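Local coordinates for protein phospholyase (Arthrobacter aurescens, PDB 5G4I) that acts as a PLP-dependent phospholyase of the class III transaminase family, probably removing phosphate from phosphorylated amino-alcohol substrates by elimination, at residues A[67-81]-A[316-329]. Numbering follows the deposited sequence.
Sequences VGHANPAVADAIYQQ and PVSSAAGLAVLRYM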
loop_
_atom_site.group_PDB
_atom_site.type_symbol
_atom_site.label_atom_id
_atom_site.label_comp_id
_atom_site.label_asym_id
_atom_site.label_seq_id
_atom_site.Cartn_x
_atom_site.Cartn_y
_atom_site.Cartn_z
ATOM N N VAL A 67 1.177 11.413 -17.530
ATOM C CA VAL A 67 0.756 12.601 -18.272
ATOM C C VAL A 67 1.716 13.798 -18.169
ATOM O O VAL A 67 1.315 14.958 -18.382
ATOM C CB VAL A 67 -0.722 12.978 -18.002
ATOM C CG1 VAL A 67 -1.650 11.831 -18.528
ATOM C CG2 VAL A 67 -1.061 13.213 -16.532
ATOM N N GLY A 68 2.920 13.491 -17.751
ATOM C CA GLY A 68 4.014 14.446 -17.726
ATOM C C GLY A 68 4.320 15.028 -16.327
ATOM O O GLY A 68 3.424 15.120 -15.430
ATOM N N HIS A 69 5.589 15.363 -16.094
ATOM C CA HIS A 69 5.975 16.016 -14.849
ATOM C C HIS A 69 5.244 17.356 -14.603
ATOM O O HIS A 69 5.092 18.174 -15.541
ATOM C CB HIS A 69 7.506 16.290 -14.860
ATOM C CG HIS A 69 8.318 15.055 -14.986
ATOM N ND1 HIS A 69 8.462 14.152 -13.959
ATOM C CD2 HIS A 69 9.019 14.533 -16.039
ATOM C CE1 HIS A 69 9.219 13.144 -14.374
ATOM N NE2 HIS A 69 9.573 13.359 -15.636
ATOM N N ALA A 70 4.781 17.539 -13.346
ATOM C CA ALA A 70 4.105 18.784 -12.970
ATOM C C ALA A 70 2.831 19.149 -13.734
ATOM O O ALA A 70 2.466 20.295 -13.875
ATOM C CB ALA A 70 5.128 19.996 -12.954
ATOM N N ASN A 71 2.152 18.092 -14.246
ATOM C CA ASN A 71 0.956 18.304 -15.006
ATOM C C ASN A 71 -0.031 19.155 -14.182
ATOM O O ASN A 71 -0.458 18.770 -13.047
ATOM C CB ASN A 71 0.289 16.947 -15.402
ATOM C CG ASN A 71 -0.951 17.122 -16.229
ATOM O OD1 ASN A 71 -1.981 17.697 -15.736
ATOM N ND2 ASN A 71 -0.909 16.631 -17.496
ATOM N N PRO A 72 -0.452 20.314 -14.735
ATOM C CA PRO A 72 -1.267 21.199 -13.902
ATOM C C PRO A 72 -2.705 20.826 -13.730
ATOM O O PRO A 72 -3.326 21.211 -12.695
ATOM C CB PRO A 72 -1.091 22.593 -14.573
ATOM C CG PRO A 72 -0.746 22.271 -16.005
ATOM C CD PRO A 72 0.042 20.965 -15.974
ATOM N N ALA A 73 -3.286 20.115 -14.677
ATOM C CA ALA A 73 -4.646 19.609 -14.462
ATOM C C ALA A 73 -4.723 18.602 -13.328
ATOM O O ALA A 73 -5.715 18.583 -12.514
ATOM C CB ALA A 73 -5.157 18.938 -15.707
ATOM N N VAL A 74 -3.718 17.716 -13.219
ATOM C CA VAL A 74 -3.705 16.798 -12.083
ATOM C C VAL A 74 -3.489 17.510 -10.734
ATOM O O VAL A 74 -4.185 17.279 -9.763
ATOM C CB VAL A 74 -2.623 15.652 -12.276
ATOM C CG1 VAL A 74 -2.596 14.721 -11.074
ATOM C CG2 VAL A 74 -2.918 14.843 -13.534
ATOM N N ALA A 75 -2.570 18.468 -10.720
ATOM C CA ALA A 75 -2.293 19.210 -9.505
ATOM C C ALA A 75 -3.545 19.989 -9.025
ATOM O O ALA A 75 -3.882 19.965 -7.831
ATOM C CB ALA A 75 -1.161 20.206 -9.728
ATOM N N ASP A 76 -4.234 20.661 -9.969
ATOM C CA ASP A 76 -5.439 21.436 -9.640
ATOM C C ASP A 76 -6.544 20.527 -9.103
ATOM O O ASP A 76 -7.279 20.853 -8.119
ATOM C CB ASP A 76 -5.926 22.216 -10.878
ATOM C CG ASP A 76 -5.030 23.355 -11.203
ATOM O OD1 ASP A 76 -4.159 23.804 -10.432
ATOM O OD2 ASP A 76 -5.184 23.879 -12.300
ATOM N N ALA A 77 -6.750 19.338 -9.728
ATOM C CA ALA A 77 -7.813 18.446 -9.284
ATOM C C ALA A 77 -7.568 17.958 -7.842
ATOM O O ALA A 77 -8.510 17.896 -6.989
ATOM C CB ALA A 77 -7.951 17.233 -10.220
ATOM N N ILE A 78 -6.339 17.569 -7.539
ATOM C CA ILE A 78 -5.982 17.146 -6.195
ATOM C C ILE A 78 -6.176 18.253 -5.126
ATOM O O ILE A 78 -6.796 18.078 -4.069
ATOM C CB ILE A 78 -4.505 16.600 -6.183
ATOM C CG1 ILE A 78 -4.446 15.239 -6.929
ATOM C CG2 ILE A 78 -3.941 16.522 -4.781
ATOM C CD1 ILE A 78 -2.991 14.722 -7.222
ATOM N N TYR A 79 -5.641 19.446 -5.437
ATOM C CA TYR A 79 -5.737 20.581 -4.510
ATOM C C TYR A 79 -7.200 21.003 -4.250
ATOM O O TYR A 79 -7.627 21.205 -3.074
ATOM C CB TYR A 79 -4.964 21.773 -5.091
ATOM C CG TYR A 79 -4.944 22.999 -4.159
ATOM C CD1 TYR A 79 -4.330 22.966 -2.917
ATOM C CD2 TYR A 79 -5.513 24.175 -4.573
ATOM C CE1 TYR A 79 -4.228 24.088 -2.084
ATOM C CE2 TYR A 79 -5.521 25.280 -3.734
ATOM C CZ TYR A 79 -4.868 25.216 -2.511
ATOM O OH TYR A 79 -4.808 26.331 -1.620
ATOM N N GLN A 80 -8.028 21.110 -5.320
ATOM C CA GLN A 80 -9.452 21.480 -5.129
ATOM C C GLN A 80 -10.162 20.480 -4.227
ATOM O O GLN A 80 -10.935 20.881 -3.323
ATOM C CB GLN A 80 -10.197 21.688 -6.455
ATOM C CG GLN A 80 -9.610 22.911 -7.170
ATOM C CD GLN A 80 -9.898 23.103 -8.638
ATOM O OE1 GLN A 80 -10.915 22.711 -9.079
ATOM N NE2 GLN A 80 -9.031 23.851 -9.349
ATOM N N GLN A 81 -9.890 19.169 -4.387
ATOM C CA GLN A 81 -10.495 18.196 -3.467
ATOM C C GLN A 81 -9.948 18.295 -2.064
ATOM O O GLN A 81 -10.715 18.097 -1.096
ATOM C CB GLN A 81 -10.431 16.787 -4.027
ATOM C CG GLN A 81 -11.294 15.767 -3.291
ATOM C CD GLN A 81 -12.815 16.032 -3.382
ATOM O OE1 GLN A 81 -13.363 16.281 -4.502
ATOM N NE2 GLN A 81 -13.502 15.926 -2.262
ATOM N N PRO A 316 -11.516 10.505 -1.673
ATOM C CA PRO A 316 -11.879 11.388 -2.714
ATOM C C PRO A 316 -10.688 12.055 -3.481
ATOM O O PRO A 316 -10.816 12.392 -4.652
ATOM C CB PRO A 316 -12.691 12.507 -1.976
ATOM C CG PRO A 316 -13.174 11.855 -0.721
ATOM C CD PRO A 316 -12.110 10.876 -0.366
ATOM N N VAL A 317 -9.560 12.288 -2.753
ATOM C CA VAL A 317 -8.388 12.928 -3.351
ATOM C C VAL A 317 -7.624 11.990 -4.354
ATOM O O VAL A 317 -7.325 12.344 -5.500
ATOM C CB VAL A 317 -7.465 13.511 -2.271
ATOM C CG1 VAL A 317 -6.176 13.997 -2.895
ATOM C CG2 VAL A 317 -8.188 14.640 -1.570
ATOM N N SER A 318 -7.411 10.725 -3.931
ATOM C CA SER A 318 -6.944 9.681 -4.843
ATOM C C SER A 318 -7.871 9.519 -6.067
ATOM O O SER A 318 -7.371 9.420 -7.199
ATOM C CB SER A 318 -6.833 8.331 -4.099
ATOM O OG SER A 318 -5.770 8.362 -3.136
ATOM N N SER A 319 -9.179 9.531 -5.821
ATOM C CA SER A 319 -10.157 9.418 -6.927
ATOM C C SER A 319 -10.037 10.607 -7.874
ATOM O O SER A 319 -10.108 10.427 -9.111
ATOM C CB SER A 319 -11.557 9.286 -6.347
ATOM O OG SER A 319 -11.691 8.126 -5.485
ATOM N N ALA A 320 -9.904 11.828 -7.343
ATOM C CA ALA A 320 -9.719 13.060 -8.176
ATOM C C ALA A 320 -8.462 12.936 -9.044
ATOM O O ALA A 320 -8.442 13.301 -10.241
ATOM C CB ALA A 320 -9.731 14.317 -7.294
ATOM N N ALA A 321 -7.323 12.467 -8.446
ATOM C CA ALA A 321 -6.090 12.239 -9.175
ATOM C C ALA A 321 -6.251 11.250 -10.354
ATOM O O ALA A 321 -5.859 11.525 -11.519
ATOM C CB ALA A 321 -5.024 11.727 -8.251
ATOM N N GLY A 322 -6.900 10.100 -10.037
ATOM C CA GLY A 322 -7.070 9.107 -11.099
ATOM C C GLY A 322 -8.032 9.569 -12.213
ATOM O O GLY A 322 -7.769 9.288 -13.407
ATOM N N LEU A 323 -9.091 10.327 -11.838
ATOM C CA LEU A 323 -10.015 10.852 -12.867
ATOM C C LEU A 323 -9.268 11.856 -13.769
ATOM O O LEU A 323 -9.467 11.859 -14.998
ATOM C CB LEU A 323 -11.211 11.515 -12.170
ATOM C CG LEU A 323 -12.390 10.685 -11.760
ATOM C CD1 LEU A 323 -13.203 11.504 -10.697
ATOM C CD2 LEU A 323 -13.209 10.346 -13.067
ATOM N N ALA A 324 -8.419 12.713 -13.169
ATOM C CA ALA A 324 -7.661 13.698 -13.992
ATOM C C ALA A 324 -6.672 13.102 -14.942
ATOM O O ALA A 324 -6.485 13.589 -16.103
ATOM C CB ALA A 324 -7.005 14.721 -13.078
ATOM N N VAL A 325 -6.063 11.981 -14.548
ATOM C CA VAL A 325 -5.158 11.230 -15.461
ATOM C C VAL A 325 -5.927 10.697 -16.677
ATOM O O VAL A 325 -5.481 10.861 -17.845
ATOM C CB VAL A 325 -4.368 10.104 -14.742
ATOM C CG1 VAL A 325 -3.638 9.193 -15.732
ATOM C CG2 VAL A 325 -3.381 10.784 -13.779
ATOM N N LEU A 326 -7.086 10.022 -16.417
ATOM C CA LEU A 326 -7.860 9.498 -17.519
ATOM C C LEU A 326 -8.431 10.587 -18.415
ATOM O O LEU A 326 -8.379 10.478 -19.655
ATOM C CB LEU A 326 -9.012 8.610 -17.004
ATOM C CG LEU A 326 -8.704 7.212 -16.437
ATOM C CD1 LEU A 326 -9.974 6.563 -15.811
ATOM C CD2 LEU A 326 -8.048 6.327 -17.476
ATOM N N ARG A 327 -8.908 11.683 -17.801
ATOM C CA ARG A 327 -9.476 12.788 -18.597
ATOM C C ARG A 327 -8.385 13.392 -19.527
ATOM O O ARG A 327 -8.625 13.709 -20.700
ATOM C CB ARG A 327 -10.137 13.860 -17.735
ATOM C CG ARG A 327 -10.567 15.026 -18.625
ATOM N N TYR A 328 -7.171 13.644 -18.987
ATOM C CA TYR A 328 -6.105 14.211 -19.762
ATOM C C TYR A 328 -5.634 13.342 -20.869
ATOM O O TYR A 328 -5.495 13.762 -22.061
ATOM C CB TYR A 328 -4.907 14.665 -18.860
ATOM C CG TYR A 328 -3.882 15.481 -19.560
ATOM C CD1 TYR A 328 -2.804 14.896 -20.268
ATOM C CD2 TYR A 328 -3.945 16.893 -19.476
ATOM C CE1 TYR A 328 -1.896 15.695 -20.939
ATOM C CE2 TYR A 328 -3.022 17.672 -20.162
ATOM C CZ TYR A 328 -2.022 17.053 -20.860
ATOM O OH TYR A 328 -1.028 17.814 -21.562
ATOM N N MET A 329 -5.468 12.031 -20.575
ATOM C CA MET A 329 -5.041 11.136 -21.662
ATOM C C MET A 329 -6.098 11.033 -22.797
ATOM O O MET A 329 -5.722 10.900 -23.979
ATOM C CB MET A 329 -4.499 9.695 -21.135
ATOM C CG MET A 329 -5.550 8.806 -20.706
ATOM S SD MET A 329 -4.699 7.138 -20.386
ATOM C CE MET A 329 -4.544 6.495 -22.028
#
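Asn71 ND2 sits 3.4 Å above the ring plane of Tyr328, over its centre; with the two planes 86° apart, the amide stands upright on the ring face, its nitrogen nearest. Tyr328 swings its ring there by holding CG anti to the backbone N. At the same ring, Val67 CB approaches Tyr328 CD1 obliquely to 3.6 Å.

The side-chain hydrogen bonds that position Asn71 lie within 67-81; none crosses to 316-329. Asn71 is the N-cap of helix 72-81: its OD1 accepts from Val74 N at 3.1 Å, while its ND2 donates to Val67 O at 2.9 Å, nearly straight at 167°. The two bonds fix the amide's rotation and leave ND2 over the ring. An alanine in place of Asn71 is likely to leave Val74 N without its cap, Val67 O without this donor and the Tyr328 face without its amide.

Apolar packing carries the remainder. The two helices run nearly antiparallel (157°), their axes 8.3 Å apart, a closeness that small residues permit: Ala77 CB meets Ala324 CB at 3.9 Å, and Ala320 CB rests against Ala77 O. Flanking this row of alanines, Ile78 CD1 reaches Ala321 CB and Val74 CG2 touches Val325 CG2. At the far end Gln81, bent at its second torsion, lays CG beside Val317 CG2 at 3.7 Å and crosses Pro316; its amide is held by Arg95 and Val85 O.

The outer side of helix 72-81 meets the second subunit, where Asp76 OD1 is hydrogen-bonded to Tyr79 OH of that chain. Close apolar fit and one amide set on a ring face therefore join a dimer-facing helix to one whose start lies a few residues after Thr311, which is seen to bind pyridoxal phosphate, though not a cofactor bound to this chain in the model.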